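Side-chain contacts in chemosensory protein (Mamestra brassicae, PDB 1N8V), which binds long-chain aliphatic ligands such as bromo-dodecanol in a helical shell and probably serves as a carrier of hydrophobic chemical signals in the moth: residues 46-49 against 50-54; 87-90 against 91-95; 94-97 against 98-102. One frame throughout, in Å; residues are numbered along the deposited sequence.

Contact 1: 46-49 against 50-54. With BDD (bromo-dodecanol), chain D; BDD (bromo-dodecanol), chain E.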
# COMPACT_ATOMS: atom_id res chain seq x y z
N HIS A 46 -0.47 9.50 -3.82
CA HIS A 46 -0.37 9.91 -2.42
C HIS A 46 0.56 9.06 -1.58
O HIS A 46 0.85 9.43 -0.43
CB HIS A 46 -1.78 9.99 -1.80
CG HIS A 46 -2.61 11.03 -2.45
ND1 HIS A 46 -3.30 10.80 -3.62
CD2 HIS A 46 -2.75 12.35 -2.19
CE1 HIS A 46 -3.87 11.92 -4.03
NE2 HIS A 46 -3.56 12.88 -3.17
N LEU A 47 1.08 7.96 -2.10
CA LEU A 47 1.90 7.06 -1.30
C LEU A 47 3.21 7.68 -0.81
O LEU A 47 3.57 7.55 0.37
CB LEU A 47 2.19 5.75 -2.09
CG LEU A 47 3.01 4.67 -1.37
CD1 LEU A 47 2.43 4.33 -0.01
CD2 LEU A 47 3.10 3.44 -2.23
N GLN A 48 3.92 8.38 -1.69
CA GLN A 48 5.18 9.00 -1.27
C GLN A 48 4.95 9.99 -0.12
O GLN A 48 5.69 9.99 0.89
CB GLN A 48 5.87 9.72 -2.42
CG GLN A 48 7.31 10.06 -2.13
CD GLN A 48 8.13 8.83 -1.90
OE1 GLN A 48 8.29 8.02 -2.82
NE2 GLN A 48 8.63 8.66 -0.70
N ASP A 49 3.94 10.84 -0.28
CA ASP A 49 3.60 11.82 0.75
C ASP A 49 3.31 11.12 2.07
O ASP A 49 3.76 11.56 3.14
CB ASP A 49 2.39 12.66 0.32
CG ASP A 49 2.01 13.71 1.33
OD1 ASP A 49 2.70 14.74 1.45
OD2 ASP A 49 1.01 13.55 2.06
N ALA A 50 2.55 10.04 2.05
CA ALA A 50 2.18 9.35 3.28
C ALA A 50 3.41 8.77 3.97
O ALA A 50 3.46 8.70 5.21
CB ALA A 50 1.17 8.28 2.99
N ILE A 51 4.39 8.34 3.19
CA ILE A 51 5.65 7.83 3.75
C ILE A 51 6.44 8.94 4.42
O ILE A 51 7.06 8.74 5.49
CB ILE A 51 6.51 7.20 2.61
CG1 ILE A 51 5.83 5.94 2.12
CG2 ILE A 51 7.96 6.90 3.07
CD1 ILE A 51 5.67 4.93 3.11
N GLU A 52 6.43 10.11 3.82
CA GLU A 52 7.20 11.23 4.35
C GLU A 52 6.61 11.81 5.64
O GLU A 52 7.36 12.44 6.41
CB GLU A 52 7.36 12.34 3.33
CG GLU A 52 8.03 11.89 2.04
CD GLU A 52 9.42 11.30 2.22
OE1 GLU A 52 10.19 11.81 3.05
OE2 GLU A 52 9.75 10.32 1.52
N ASN A 53 5.31 11.61 5.91
CA ASN A 53 4.66 12.18 7.11
C ASN A 53 3.91 11.19 8.00
O ASN A 53 3.12 11.58 8.86
CB ASN A 53 3.78 13.36 6.78
CG ASN A 53 2.67 13.00 5.85
OD1 ASN A 53 2.13 11.91 5.90
ND2 ASN A 53 2.33 13.94 4.99
N GLY A 54 4.18 9.91 7.84
CA GLY A 54 3.57 8.89 8.66
C GLY A 54 2.06 8.85 8.68
O GLY A 54 1.42 8.66 9.71
O1 BDD D . 3.48 5.01 8.03
C1 BDD D . 3.67 5.03 6.62
C2 BDD D . 2.33 4.68 5.96
C3 BDD D . 2.52 3.73 4.77
C4 BDD D . 1.20 3.47 4.04
C5 BDD D . 0.53 4.74 3.54
C6 BDD D . -0.80 4.49 2.84
C7 BDD D . -1.29 5.75 2.12
C8 BDD D . -2.74 5.65 1.67
C9 BDD D . -3.13 6.74 0.68
C10 BDD D . -4.63 6.72 0.36
C11 BDD D . -5.05 7.60 -0.81
C12 BDD D . -6.46 7.25 -1.38
BR BDD D . -6.55 6.09 -2.54
O1 BDD E . 8.48 0.97 4.18
C1 BDD E . 7.12 1.35 3.97
C2 BDD E . 6.64 0.90 2.59
C3 BDD E . 5.13 1.08 2.47
C4 BDD E . 4.54 0.55 1.16
C5 BDD E . 3.15 -0.05 1.40
C6 BDD E . 2.08 0.50 0.48
C7 BDD E . 0.70 -0.12 0.75
C8 BDD E . -0.37 0.92 0.94
C9 BDD E . -1.77 0.32 0.88
C10 BDD E . -2.85 1.39 1.08
C11 BDD E . -4.17 0.89 1.67
C12 BDD E . -5.02 1.97 2.40
BR BDD E . -6.57 1.63 2.11

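Contact 2: 87-90 against 91-95. With BDD (bromo-dodecanol), chain E; BDD (bromo-dodecanol), chain D.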
# COMPACT_ATOMS: atom_id res chain seq x y z
N LYS A 87 11.28 1.06 -3.42
CA LYS A 87 10.98 2.18 -4.30
C LYS A 87 10.48 3.40 -3.53
O LYS A 87 10.94 4.53 -3.76
CB LYS A 87 9.94 1.76 -5.36
CG LYS A 87 9.45 2.93 -6.24
CD LYS A 87 8.57 2.44 -7.38
CE LYS A 87 7.86 3.59 -8.08
NZ LYS A 87 8.80 4.42 -8.87
N TYR A 88 9.50 3.19 -2.66
CA TYR A 88 8.85 4.31 -1.95
C TYR A 88 9.49 4.71 -0.62
O TYR A 88 9.25 5.81 -0.13
CB TYR A 88 7.36 3.98 -1.75
CG TYR A 88 6.56 4.16 -3.04
CD1 TYR A 88 6.06 5.39 -3.39
CD2 TYR A 88 6.33 3.09 -3.90
CE1 TYR A 88 5.35 5.57 -4.57
CE2 TYR A 88 5.64 3.25 -5.07
CZ TYR A 88 5.13 4.49 -5.40
OH TYR A 88 4.41 4.70 -6.57
N ASP A 89 10.28 3.83 -0.02
CA ASP A 89 10.93 4.13 1.27
C ASP A 89 12.40 3.72 1.20
O ASP A 89 12.85 2.91 1.99
CB ASP A 89 10.18 3.38 2.37
CG ASP A 89 10.54 3.81 3.78
OD1 ASP A 89 11.25 4.84 3.99
OD2 ASP A 89 10.12 3.12 4.75
N PRO A 90 13.16 4.31 0.27
CA PRO A 90 14.55 3.90 0.04
C PRO A 90 15.47 4.10 1.23
O PRO A 90 16.48 3.40 1.29
CB PRO A 90 14.97 4.78 -1.15
CG PRO A 90 14.11 5.95 -1.06
CD PRO A 90 12.76 5.38 -0.67
N THR A 91 15.16 5.00 2.15
CA THR A 91 16.02 5.16 3.32
C THR A 91 15.53 4.29 4.48
O THR A 91 16.10 4.34 5.59
CB THR A 91 16.14 6.63 3.78
OG1 THR A 91 14.89 7.09 4.27
CG2 THR A 91 16.54 7.55 2.62
N GLY A 92 14.44 3.54 4.28
CA GLY A 92 13.93 2.65 5.30
C GLY A 92 13.36 3.25 6.57
O GLY A 92 13.57 2.70 7.65
N ASN A 93 12.59 4.32 6.45
CA ASN A 93 11.96 4.94 7.61
C ASN A 93 11.08 3.93 8.35
O ASN A 93 11.04 3.91 9.58
CB ASN A 93 11.08 6.15 7.20
CG ASN A 93 11.89 7.32 6.63
OD1 ASN A 93 12.77 7.82 7.28
ND2 ASN A 93 11.56 7.75 5.42
N TRP A 94 10.32 3.14 7.60
CA TRP A 94 9.28 2.31 8.18
C TRP A 94 9.44 0.80 8.02
O TRP A 94 8.64 0.03 8.55
CB TRP A 94 7.92 2.69 7.55
CG TRP A 94 7.62 4.18 7.60
CD1 TRP A 94 7.68 5.06 6.55
CD2 TRP A 94 7.23 4.94 8.74
NE1 TRP A 94 7.38 6.33 6.98
CE2 TRP A 94 7.10 6.28 8.32
CE3 TRP A 94 6.99 4.63 10.08
CZ2 TRP A 94 6.70 7.30 9.20
CZ3 TRP A 94 6.61 5.65 10.95
CH2 TRP A 94 6.48 6.96 10.49
N ARG A 95 10.43 0.36 7.25
CA ARG A 95 10.54 -1.07 6.93
C ARG A 95 10.63 -1.96 8.15
O ARG A 95 9.83 -2.90 8.31
CB ARG A 95 11.71 -1.31 5.98
CG ARG A 95 11.81 -2.75 5.54
CD ARG A 95 12.87 -3.04 4.51
NE ARG A 95 13.06 -4.48 4.32
CZ ARG A 95 13.97 -5.00 3.52
NH1 ARG A 95 14.72 -4.21 2.78
NH2 ARG A 95 14.11 -6.31 3.45
O1 BDD E . 8.48 0.97 4.18
C1 BDD E . 7.12 1.35 3.97
C2 BDD E . 6.64 0.90 2.59
C3 BDD E . 5.13 1.08 2.47
C4 BDD E . 4.54 0.55 1.16
C5 BDD E . 3.15 -0.05 1.40
C6 BDD E . 2.08 0.50 0.48
C7 BDD E . 0.70 -0.12 0.75
C8 BDD E . -0.37 0.92 0.94
C9 BDD E . -1.77 0.32 0.88
C10 BDD E . -2.85 1.39 1.08
C11 BDD E . -4.17 0.89 1.67
C12 BDD E . -5.02 1.97 2.40
BR BDD E . -6.57 1.63 2.11
O1 BDD D . 3.48 5.01 8.03
C1 BDD D . 3.67 5.03 6.62
C2 BDD D . 2.33 4.68 5.96
C3 BDD D . 2.52 3.73 4.77
C4 BDD D . 1.20 3.47 4.04
C5 BDD D . 0.53 4.74 3.54
C6 BDD D . -0.80 4.49 2.84
C7 BDD D . -1.29 5.75 2.12
C8 BDD D . -2.74 5.65 1.67
C9 BDD D . -3.13 6.74 0.68
C10 BDD D . -4.63 6.72 0.36
C11 BDD D . -5.05 7.60 -0.81
C12 BDD D . -6.46 7.25 -1.38
BR BDD D . -6.55 6.09 -2.54
O HOH W 1 12.75 6.68 2.63

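Contact 3: 94-97 against 98-102. With BDD (bromo-dodecanol), chain D; BDD (bromo-dodecanol), chain E.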
# COMPACT_ATOMS: atom_id res chain seq x y z
N TRP A 94 10.32 3.14 7.60
CA TRP A 94 9.28 2.31 8.18
C TRP A 94 9.44 0.80 8.02
O TRP A 94 8.64 0.03 8.55
CB TRP A 94 7.92 2.69 7.55
CG TRP A 94 7.62 4.18 7.60
CD1 TRP A 94 7.68 5.06 6.55
CD2 TRP A 94 7.23 4.94 8.74
NE1 TRP A 94 7.38 6.33 6.98
CE2 TRP A 94 7.10 6.28 8.32
CE3 TRP A 94 6.99 4.63 10.08
CZ2 TRP A 94 6.70 7.30 9.20
CZ3 TRP A 94 6.61 5.65 10.95
CH2 TRP A 94 6.48 6.96 10.49
N ARG A 95 10.43 0.36 7.25
CA ARG A 95 10.54 -1.07 6.93
C ARG A 95 10.63 -1.96 8.15
O ARG A 95 9.83 -2.90 8.31
CB ARG A 95 11.71 -1.31 5.98
CG ARG A 95 11.81 -2.75 5.54
CD ARG A 95 12.87 -3.04 4.51
NE ARG A 95 13.06 -4.48 4.32
CZ ARG A 95 13.97 -5.00 3.52
NH1 ARG A 95 14.72 -4.21 2.78
NH2 ARG A 95 14.11 -6.31 3.45
N LYS A 96 11.58 -1.68 9.04
CA LYS A 96 11.73 -2.53 10.21
C LYS A 96 10.52 -2.42 11.14
O LYS A 96 10.07 -3.42 11.70
CB LYS A 96 13.03 -2.26 10.94
CG LYS A 96 13.22 -3.23 12.10
CD LYS A 96 14.61 -3.22 12.68
CE LYS A 96 14.85 -4.41 13.62
NZ LYS A 96 13.97 -4.38 14.82
N LYS A 97 9.95 -1.24 11.28
CA LYS A 97 8.79 -1.07 12.14
C LYS A 97 7.61 -1.93 11.67
O LYS A 97 6.96 -2.59 12.50
CB LYS A 97 8.36 0.40 12.23
CG LYS A 97 9.27 1.24 13.10
CD LYS A 97 8.84 2.72 13.06
CE LYS A 97 9.66 3.58 14.04
NZ LYS A 97 9.37 5.05 13.93
N TYR A 98 7.33 -1.95 10.38
CA TYR A 98 6.20 -2.76 9.88
C TYR A 98 6.52 -4.24 9.93
O TYR A 98 5.64 -5.05 10.27
CB TYR A 98 5.81 -2.36 8.46
CG TYR A 98 4.85 -1.18 8.37
CD1 TYR A 98 3.54 -1.30 8.81
CD2 TYR A 98 5.23 0.02 7.78
CE1 TYR A 98 2.65 -0.24 8.72
CE2 TYR A 98 4.35 1.08 7.69
CZ TYR A 98 3.06 0.93 8.15
OH TYR A 98 2.15 1.98 8.06
N GLU A 99 7.76 -4.62 9.62
CA GLU A 99 8.12 -6.03 9.67
C GLU A 99 8.04 -6.57 11.09
O GLU A 99 7.62 -7.72 11.31
CB GLU A 99 9.51 -6.26 9.09
CG GLU A 99 9.58 -6.06 7.57
CD GLU A 99 10.99 -6.15 7.02
OE1 GLU A 99 11.93 -6.16 7.86
OE2 GLU A 99 11.15 -6.17 5.79
N ASP A 100 8.42 -5.75 12.07
CA ASP A 100 8.38 -6.21 13.47
C ASP A 100 6.92 -6.44 13.89
O ASP A 100 6.61 -7.42 14.58
CB ASP A 100 9.03 -5.19 14.40
CG ASP A 100 10.54 -5.16 14.28
OD1 ASP A 100 11.14 -6.03 13.63
OD2 ASP A 100 11.22 -4.27 14.85
N ARG A 101 6.03 -5.56 13.44
CA ARG A 101 4.59 -5.70 13.76
C ARG A 101 4.04 -6.96 13.13
O ARG A 101 3.30 -7.70 13.77
CB ARG A 101 3.80 -4.50 13.25
CG ARG A 101 4.02 -3.31 14.06
CD ARG A 101 5.36 -3.34 14.68
NE ARG A 101 5.66 -2.21 15.53
CZ ARG A 101 6.83 -1.62 15.55
NH1 ARG A 101 7.80 -2.05 14.78
NH2 ARG A 101 7.03 -0.60 16.37
N ALA A 102 4.39 -7.19 11.87
CA ALA A 102 3.90 -8.35 11.14
C ALA A 102 4.31 -9.65 11.81
O ALA A 102 3.51 -10.57 11.88
CB ALA A 102 4.38 -8.31 9.72
O1 BDD D . 3.48 5.01 8.03
C1 BDD D . 3.67 5.03 6.62
C2 BDD D . 2.33 4.68 5.96
C3 BDD D . 2.52 3.73 4.77
C4 BDD D . 1.20 3.47 4.04
C5 BDD D . 0.53 4.74 3.54
C6 BDD D . -0.80 4.49 2.84
C7 BDD D . -1.29 5.75 2.12
C8 BDD D . -2.74 5.65 1.67
C9 BDD D . -3.13 6.74 0.68
C10 BDD D . -4.63 6.72 0.36
C11 BDD D . -5.05 7.60 -0.81
C12 BDD D . -6.46 7.25 -1.38
BR BDD D . -6.55 6.09 -2.54
O1 BDD E . 8.48 0.97 4.18
C1 BDD E . 7.12 1.35 3.97
C2 BDD E . 6.64 0.90 2.59
C3 BDD E . 5.13 1.08 2.47
C4 BDD E . 4.54 0.55 1.16
C5 BDD E . 3.15 -0.05 1.40
C6 BDD E . 2.08 0.50 0.48
C7 BDD E . 0.70 -0.12 0.75
C8 BDD E . -0.37 0.92 0.94
C9 BDD E . -1.77 0.32 0.88
C10 BDD E . -2.85 1.39 1.08
C11 BDD E . -4.17 0.89 1.67
C12 BDD E . -5.02 1.97 2.40
BR BDD E . -6.57 1.63 2.11
O HOH W 2 13.75 -8.31 5.98

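Contact 1: 46-49 against 50-54
Ala-50 N and Ile-51 N reach back one helical turn to His-46 O and Leu-47 O, with N-to-O distances of 3.1 Å and 3.0 Å, in the last turns of helix 38-53. Glu-52 N bonds Gln-48 O in the same way, but the bond from Asn-53 N to Asp-49 O is weak, and at Gly-54 phi turns positive as the chain leaves the helix. Beside the end of helix 78-88, Gln-48 NE2 gives a hydrogen bond to Glu-52 OE2 (3.0 Å), which accepts on its anti lone pair, the one away from the other oxygen. Both chains bend at chi2 to meet (62° in Gln-48, -59° in Glu-52), and Gln-48 NE2 also bonds Tyr-88 O. Another side of the helix, carrying Leu-47, Ala-50 and Ile-51, lines the bromo-dodecanol pocket of this A10/OS-D family member. There Leu-47 CD1 lies 4.3 Å from Ile-51 CG1, and the two residues form an apolar patch against the ligand chains: Ile-51 CD1 touches C3 of both the D and E ligands, whereas Ala-50 CB rests 3.6 Å from C7 of ligand D. In the last turn Asn-53 ND2 bonds Asp-49 OD2, one turn back, at 3.2 Å, coming from above the carboxylate, whose plane stands 85° from that of the amide. Tyr-4 OH bonds the same oxygen, while Asp-49 OD1 forms a salt bridge with Lys-57.

Contact 2: 87-90 against 91-95
Asp-89 folds its carboxylate back over the turn that follows it and meets the backbone of Asn-93 and Trp-94. Its CB lies 3.5 Å from O1 of bromo-dodecanol E. With CG anti to the backbone N (chi1 -168°), the carboxylate is carried toward the amides of the next residues along the chain. Asp-89 OD1 accepts a hydrogen bond from Asn-93 N at 2.8 Å, met on the syn side but 27° out of the carboxylate plane. A water also donates to Asp-89 OD1 and accepts from Thr-91 N, so it bridges the carboxylate to the backbone of the turn. Asp-89 OD2 takes Trp-94 N at 2.9 Å on its syn lone pair, in a fairly straight bond of 161°. The same oxygen accepts the hydroxyl of the ligand, with 2.8 Å between Asp-89 OD2 and O1 of bromo-dodecanol E. These bonds fix the rotation of the carboxylate, and the two backbone N-H groups would be expected to stabilise its negative charge.

The main chain closes the type I beta turn from Asp-89 to Gly-92 through Gly-92 N and Asp-89 O, 2.9 Å apart. Beyond it the Trp-94 indole is sandwiched: Asn-93 CB lies against one face near the rim, and O1 of bromo-dodecanol D sits 3.7 Å above the centre of the other.

The turn leads from helix 78-88 into helix 95-102. Beside it runs helix 38-53, where Ile-51 packs against Asp-89 and its carbonyl oxygen accepts the indole NE1 of Trp-94, while Arg-95 leans back on Trp-81 and Thr-85 of helix 78-88.

Contact 3: 94-97 against 98-102
Arg-95 NE and Glu-99 OE2, one turn apart on helix 95-102, form a salt bridge of 2.9 Å whose hydrogen bond is almost straight at 174°. The carboxylate oxygen lies in the guanidinium plane, yet the donor meets it from above the carboxylate, and the two planes stand 87° apart. This pair lies against helix 78-88, where Trp-81 NE1 is a second donor to Glu-99 OE2; a water accepts from Arg-95 NH2 and gives OE2 a weak bond as well. At the next position Lys-96 NZ pairs with Asp-100 OD2 at 2.8 Å on the syn lone pair, brought there by an otherwise extended chain that bends at its last torsion (chi4 -64°). The main-chain acceptors Trp-94 O, Arg-95 O and Lys-96 O are taken by the N-H groups of Tyr-98, Glu-99 and Asp-100.

Tyr-98 CD2 packs 3.8 Å from Trp-94 CB, and Tyr-98 OH makes a weak hydrogen bond of 3.3 Å to O1 of bromo-dodecanol D. Tyr-67 and Ile-70 of helix 60-76 also touch Tyr-98. The C-terminal helix 95-102 thus carries two i to i+4 salt bridges, while its Tyr-98, with Trp-94 just before the helix, edges the bromo-dodecanol pocket of this helical A10/OS-D-family protein.

In the fold
Contact 1 is the partly buried one, whereas contacts 2 and 3 lie at the surface, and all three touch bromo-dodecanol D and E. Contacts 2 and 3 follow each other in the chain and share Trp-94 and Arg-95, passing from the turn after helix 78-88 into helix 95-102. Contact 1, on helix 38-53, joins them through the indole of Trp-94, which also packs on Gly-54, and meets contact 2 again where Gln-48 bonds Tyr-88. Their chemistry differs with place: contact 1 offers mostly aliphatic groups to the ligand chains, contact 2 gathers backbone N-H groups and a ligand hydroxyl on one carboxylate, and contact 3 pairs full charges along the helix, one pair against helix 78-88.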